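Local coordinates for putative YfrE protein (PDB 3BEE) that is of unknown function but probably takes part in cytochrome c biogenesis, this fragment being the TPR-containing part of a longer membrane protein, at residues D52-S56 against F57-E61. Numbering follows the deposited sequence.
Sequences DHFIS and FRFQE
Asp52 OD2 is held by Arg58 NH2, in a salt bridge at 3.2 Å, and by a water. The hydrogen bond within this salt bridge is weak, being strongly bent, but the water donates to OD2 and accepts from NH2. The other carboxylate oxygen of Asp52, OD1, is hydrogen-bonded to Tyr17 OH on helix 6-18. His53 ND1 accepts a hydrogen bond from Arg58 NE at 2.9 Å. The bond is fairly straight (156°). NE lies near the plane of the imidazole and ND1 in that of the guanidinium, although the two planes are perpendicular. The Arg58 chain reaches this position by bending at its third torsion (chi3 -57°), which turns the guanidinium back over the end of helix 43-55. One face of the guanidinium rests on Ser56 CB, 3.3 Å from NH1. The OG of Ser56 and its backbone N both bond to Asp52 O, from opposite faces of the carbonyl. Glu61 CB sits over the centre of the His53 ring in a CH-pi contact, 3.6 Å from the centroid.

Phe57 ends helix 43-55 in a Schellman motif with positive phi (68°). Its N donates to Phe54 O at 2.8 Å, and Arg58 N donates to His53 O. Arg58 is also the N-cap of helix 59-70. Beyond the turn, Phe59 directs its ring edge at the face of Phe54, a T-shaped pair with centroids 5.2 Å apart. Leu92 of helix 79-92 touches both rings.

The contact is thus the tight turn of a TPR-like helical hairpin. With ND1 as acceptor, a neutral His53 would carry its proton on NE2. The arginine would probably disfavour ring protonation, but Glu61 OE1, 3.4 Å from His53 CE1, would partly offset this, so the net ionisation stays undecided.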
loop_
_atom_site.group_PDB
_atom_site.type_symbol
_atom_site.label_atom_id
_atom_site.label_comp_id
_atom_site.label_asym_id
_atom_site.label_seq_id
_atom_site.Cartn_x
_atom_site.Cartn_y
_atom_site.Cartn_z
ATOM N N ASP A 52 2.598 6.035 -0.170
ATOM C CA ASP A 52 3.522 6.726 -1.060
ATOM C C ASP A 52 2.836 7.827 -1.903
ATOM O O ASP A 52 3.366 8.933 -2.049
ATOM C CB ASP A 52 4.243 5.736 -1.989
ATOM C CG ASP A 52 5.134 6.445 -3.006
ATOM O OD1 ASP A 52 6.087 7.116 -2.571
ATOM O OD2 ASP A 52 4.888 6.338 -4.238
ATOM N N HIS A 53 1.680 7.508 -2.491
ATOM C CA HIS A 53 0.845 8.528 -3.133
ATOM C C HIS A 53 0.568 9.695 -2.160
ATOM O O HIS A 53 0.781 10.856 -2.486
ATOM C CB HIS A 53 -0.472 7.894 -3.602
ATOM C CG HIS A 53 -0.336 7.043 -4.829
ATOM N ND1 HIS A 53 0.361 7.456 -5.950
ATOM C CD2 HIS A 53 -0.835 5.815 -5.128
ATOM C CE1 HIS A 53 0.284 6.516 -6.889
ATOM N NE2 HIS A 53 -0.429 5.510 -6.408
ATOM N N PHE A 54 0.115 9.376 -0.952
ATOM C CA PHE A 54 -0.290 10.407 -0.002
ATOM C C PHE A 54 0.876 11.370 0.310
ATOM O O PHE A 54 0.716 12.593 0.251
ATOM C CB PHE A 54 -0.816 9.750 1.276
ATOM C CG PHE A 54 -1.369 10.728 2.286
ATOM C CD1 PHE A 54 -2.726 11.039 2.300
ATOM C CD2 PHE A 54 -0.524 11.323 3.234
ATOM C CE1 PHE A 54 -3.262 11.963 3.243
ATOM C CE2 PHE A 54 -1.052 12.249 4.196
ATOM C CZ PHE A 54 -2.420 12.546 4.187
ATOM N N ILE A 55 2.016 10.785 0.680
ATOM C CA ILE A 55 3.276 11.480 0.963
ATOM C C ILE A 55 3.666 12.388 -0.217
ATOM O O ILE A 55 4.232 13.481 -0.030
ATOM C CB ILE A 55 4.405 10.388 1.166
ATOM C CG1 ILE A 55 4.238 9.689 2.515
ATOM C CG2 ILE A 55 5.826 10.955 1.003
ATOM C CD1 ILE A 55 5.184 8.448 2.678
ATOM N N SER A 56 3.368 11.913 -1.431
ATOM C CA SER A 56 3.706 12.613 -2.644
ATOM C C SER A 56 2.619 13.631 -3.024
ATOM O O SER A 56 2.711 14.236 -4.077
ATOM C CB SER A 56 3.901 11.583 -3.771
ATOM O OG SER A 56 4.918 10.654 -3.404
ATOM N N PHE A 57 1.595 13.787 -2.172
ATOM C CA PHE A 57 0.496 14.746 -2.383
ATOM C C PHE A 57 -0.402 14.343 -3.584
ATOM O O PHE A 57 -1.150 15.159 -4.115
ATOM C CB PHE A 57 1.041 16.195 -2.507
ATOM C CG PHE A 57 1.392 16.854 -1.174
ATOM C CD1 PHE A 57 1.856 16.111 -0.090
ATOM C CD2 PHE A 57 1.252 18.225 -1.011
ATOM C CE1 PHE A 57 2.161 16.716 1.141
ATOM C CE2 PHE A 57 1.575 18.857 0.219
ATOM C CZ PHE A 57 2.027 18.097 1.288
ATOM N N ARG A 58 -0.308 13.080 -4.012
ATOM C CA ARG A 58 -1.216 12.532 -5.014
ATOM C C ARG A 58 -2.414 11.961 -4.274
ATOM O O ARG A 58 -2.554 10.746 -4.139
ATOM C CB ARG A 58 -0.529 11.473 -5.894
ATOM C CG ARG A 58 0.634 12.040 -6.728
ATOM C CD ARG A 58 1.222 11.023 -7.665
ATOM N NE ARG A 58 1.686 9.832 -6.959
ATOM C CZ ARG A 58 2.955 9.598 -6.628
ATOM N NH1 ARG A 58 3.903 10.482 -6.930
ATOM N NH2 ARG A 58 3.280 8.475 -6.001
ATOM N N PHE A 59 -3.283 12.849 -3.786
ATOM C CA PHE A 59 -4.330 12.453 -2.843
ATOM C C PHE A 59 -5.403 11.592 -3.514
ATOM O O PHE A 59 -5.942 10.667 -2.913
ATOM C CB PHE A 59 -4.934 13.705 -2.143
ATOM C CG PHE A 59 -3.933 14.436 -1.274
ATOM C CD1 PHE A 59 -3.298 13.765 -0.205
ATOM C CD2 PHE A 59 -3.571 15.755 -1.549
ATOM C CE1 PHE A 59 -2.340 14.402 0.586
ATOM C CE2 PHE A 59 -2.596 16.394 -0.778
ATOM C CZ PHE A 59 -1.997 15.726 0.313
ATOM N N GLN A 60 -5.709 11.903 -4.761
ATOM C CA GLN A 60 -6.688 11.130 -5.537
ATOM C C GLN A 60 -6.231 9.687 -5.731
ATOM O O GLN A 60 -6.998 8.744 -5.512
ATOM C CB GLN A 60 -6.939 11.780 -6.899
ATOM C CG GLN A 60 -7.805 10.909 -7.796
ATOM C CD GLN A 60 -9.282 11.098 -7.538
ATOM O OE1 GLN A 60 -9.916 10.280 -6.865
ATOM N NE2 GLN A 60 -9.845 12.178 -8.085
ATOM N N GLU A 61 -4.976 9.522 -6.150
ATOM C CA GLU A 61 -4.422 8.193 -6.329
ATOM C C GLU A 61 -4.301 7.416 -5.037
ATOM O O GLU A 61 -4.497 6.221 -5.056
ATOM C CB GLU A 61 -3.080 8.266 -7.054
ATOM C CG GLU A 61 -3.297 8.800 -8.449
ATOM C CD GLU A 61 -2.036 9.164 -9.160
ATOM O OE1 GLU A 61 -1.213 8.245 -9.400
ATOM O OE2 GLU A 61 -1.892 10.367 -9.508
HETATM O O HOH W 1 6.201 7.527 -6.197
#